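Local coordinates for protein phytoene synthase (Enterococcus hirae, PDB 5IYS) that probably joins two farnesyl diphosphate molecules head to head in a magnesium-dependent reaction, as dehydrosqualene and squalene synthases do, at residues P38-K41 with A42-V45. Residues are numbered along the deposited sequence; the frame is centred on the assembly and turned at random.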
ATOM      1  N   PRO A  38      -7.970   7.465  16.213  1.00 19.11           N
ATOM      2  CA  PRO A  38      -7.634   7.572  17.630  1.00 19.79           C
ATOM      3  C   PRO A  38      -6.215   7.037  17.840  1.00 20.01           C
ATOM      4  O   PRO A  38      -5.813   6.097  17.147  1.00 18.01           O
ATOM      5  CB  PRO A  38      -8.616   6.608  18.292  1.00 21.18           C
ATOM      6  CG  PRO A  38      -9.765   6.462  17.311  1.00 22.30           C
ATOM      7  CD  PRO A  38      -9.098   6.541  15.959  1.00 17.91           C
ATOM      8  N   LYS A  39      -5.550   7.538  18.875  1.00 19.53           N
ATOM      9  CA  LYS A  39      -4.105   7.423  19.032  1.00 19.99           C
ATOM     10  C   LYS A  39      -3.637   5.966  19.005  1.00 17.69           C
ATOM     11  O   LYS A  39      -2.702   5.657  18.297  1.00 17.33           O
ATOM     12  CB  LYS A  39      -3.650   8.075  20.350  1.00 21.67           C
ATOM     13  CG  LYS A  39      -2.132   8.090  20.548  1.00 24.07           C
ATOM     14  CD  LYS A  39      -1.669   9.031  21.674  1.00 31.94           C
ATOM     15  CE  LYS A  39      -0.138   8.966  21.853  1.00 40.46           C
ATOM     16  NZ  LYS A  39       0.403   9.349  23.209  1.00 45.27           N
ATOM     17  N   ARG A  40      -4.250   5.086  19.801  1.00 18.10           N
ATOM     18  CA  ARG A  40      -3.780   3.709  19.890  1.00 17.44           C
ATOM     19  C   ARG A  40      -3.951   2.908  18.611  1.00 18.47           C
ATOM     20  O   ARG A  40      -3.089   2.081  18.273  1.00 16.41           O
ATOM     21  CB  ARG A  40      -4.356   2.979  21.100  1.00 16.12           C
ATOM     22  CG  ARG A  40      -3.874   3.608  22.398  1.00 22.67           C
ATOM     23  CD  ARG A  40      -4.689   3.221  23.636  1.00 23.78           C
ATOM     24  NE  ARG A  40      -4.207   4.066  24.720  1.00 25.72           N
ATOM     25  CZ  ARG A  40      -3.622   3.629  25.834  1.00 28.20           C
ATOM     26  NH1 ARG A  40      -3.639   2.339  26.174  1.00 21.78           N
ATOM     27  NH2 ARG A  40      -3.025   4.514  26.616  1.00 28.70           N
ATOM     28  N   LYS A  41      -5.037   3.178  17.890  1.00 14.37           N
ATOM     29  CA  LYS A  41      -5.207   2.584  16.564  1.00 16.76           C
ATOM     30  C   LYS A  41      -4.213   3.151  15.573  1.00 15.10           C
ATOM     31  O   LYS A  41      -3.583   2.413  14.808  1.00 16.04           O
ATOM     32  CB  LYS A  41      -6.655   2.752  16.071  1.00 16.36           C
ATOM     33  CG  LYS A  41      -7.587   1.727  16.715  1.00 18.31           C
ATOM     34  CD  LYS A  41      -9.022   1.905  16.239  1.00 25.67           C
ATOM     35  CE  LYS A  41      -9.860   0.657  16.548  1.00 29.28           C
ATOM     36  NZ  LYS A  41     -11.292   0.973  16.205  1.00 35.80           N
ATOM     37  N   ALA A  42      -3.967   4.456  15.648  1.00 18.25           N
ATOM     38  CA  ALA A  42      -2.975   5.023  14.757  1.00 12.39           C
ATOM     39  C   ALA A  42      -1.585   4.414  15.016  1.00 15.28           C
ATOM     40  O   ALA A  42      -0.856   4.063  14.092  1.00 11.57           O
ATOM     41  CB  ALA A  42      -2.947   6.563  14.904  1.00 12.11           C
ATOM     42  N   GLN A  43      -1.208   4.276  16.271  1.00 13.72           N
ATOM     43  CA  GLN A  43       0.134   3.738  16.578  1.00 15.44           C
ATOM     44  C   GLN A  43       0.222   2.290  16.111  1.00 15.00           C
ATOM     45  O   GLN A  43       1.264   1.823  15.706  1.00 12.73           O
ATOM     46  CB  GLN A  43       0.320   3.738  18.098  1.00 15.69           C
ATOM     47  CG  GLN A  43       0.480   5.154  18.661  1.00 22.12           C
ATOM     48  CD  GLN A  43       0.541   5.121  20.177  1.00 28.32           C
ATOM     49  OE1 GLN A  43      -0.419   4.736  20.836  1.00 37.19           O
ATOM     50  NE2 GLN A  43       1.696   5.446  20.721  1.00 33.39           N
ATOM     51  N   SER A  44      -0.901   1.585  16.155  1.00 15.07           N
ATOM     52  CA  SER A  44      -0.973   0.200  15.690  1.00 14.87           C
ATOM     53  C   SER A  44      -0.746   0.151  14.181  1.00 14.66           C
ATOM     54  O   SER A  44       0.013  -0.677  13.708  1.00 13.75           O
ATOM     55  CB  SER A  44      -2.316  -0.431  16.060  1.00 13.25           C
ATOM     56  OG  SER A  44      -2.483  -0.472  17.484  1.00 13.58           O
ATOM     57  N   VAL A  45      -1.363   1.052  13.433  1.00 12.75           N
ATOM     58  CA  VAL A  45      -1.070   1.139  12.003  1.00 11.71           C
ATOM     59  C   VAL A  45       0.415   1.410  11.772  1.00 13.72           C
ATOM     60  O   VAL A  45       0.998   0.912  10.804  1.00 15.01           O
ATOM     61  CB  VAL A  45      -1.875   2.261  11.334  1.00 12.79           C
ATOM     62  CG1 VAL A  45      -1.462   2.404   9.859  1.00 12.67           C
ATOM     63  CG2 VAL A  45      -3.429   1.937  11.369  1.00 14.25           C
TER
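S44 and R40 meet one turn apart at the start of helix 39-60. The carbonyl oxygen R40 O takes two bonds from the same serine. S44 OG donates to it at 2.7 Å, and S44 N at 3.1 Å. The hydroxyl and the amide come from opposite faces of the carbonyl plane, the amide being the more tilted. The N-H···O angle of the amide bond is a bent 144°. The serine torsion explains the hydroxyl's bond: with OG anti to the carbonyl carbon (chi1 -62°), the hydroxyl leans back toward the preceding turn. The amide's bond is the ordinary helix bond. S44 is buried, so the OG bond satisfies its hydroxyl within the helix itself.

On the outer side, the amide oxygen of Q43 touches K39 CG, where the two chains cross at an angle. Q43 OE1 is 3.8 Å from K39 CG, and Q43 CG is 3.2 Å from K39 O. R40 instead runs alongside Q43, with K39 CG and R40 CG both near OE1. The R40 guanidinium is turned 65° from the amide plane and makes a salt bridge with D7.

The backbone sets this spacing. P38 is the N-cap residue, and its carbonyl receives A42 N at 2.9 Å. Q43 N bonds to K39 O, and V45 N to K41 O at 2.9 Å. F9 of helix 8-11 packs on R40, Q43 and S44. L37 packs on A42 and V45, and the V45 side chain also approaches a bound farnesyl thiodiphosphate.

The N-terminal two turns of helix 39-60 are amphipathic. K39 and R40 lie on the exposed side, while the buried serine returns its polar group to the backbone and V45 presents hydrocarbon near the ligand.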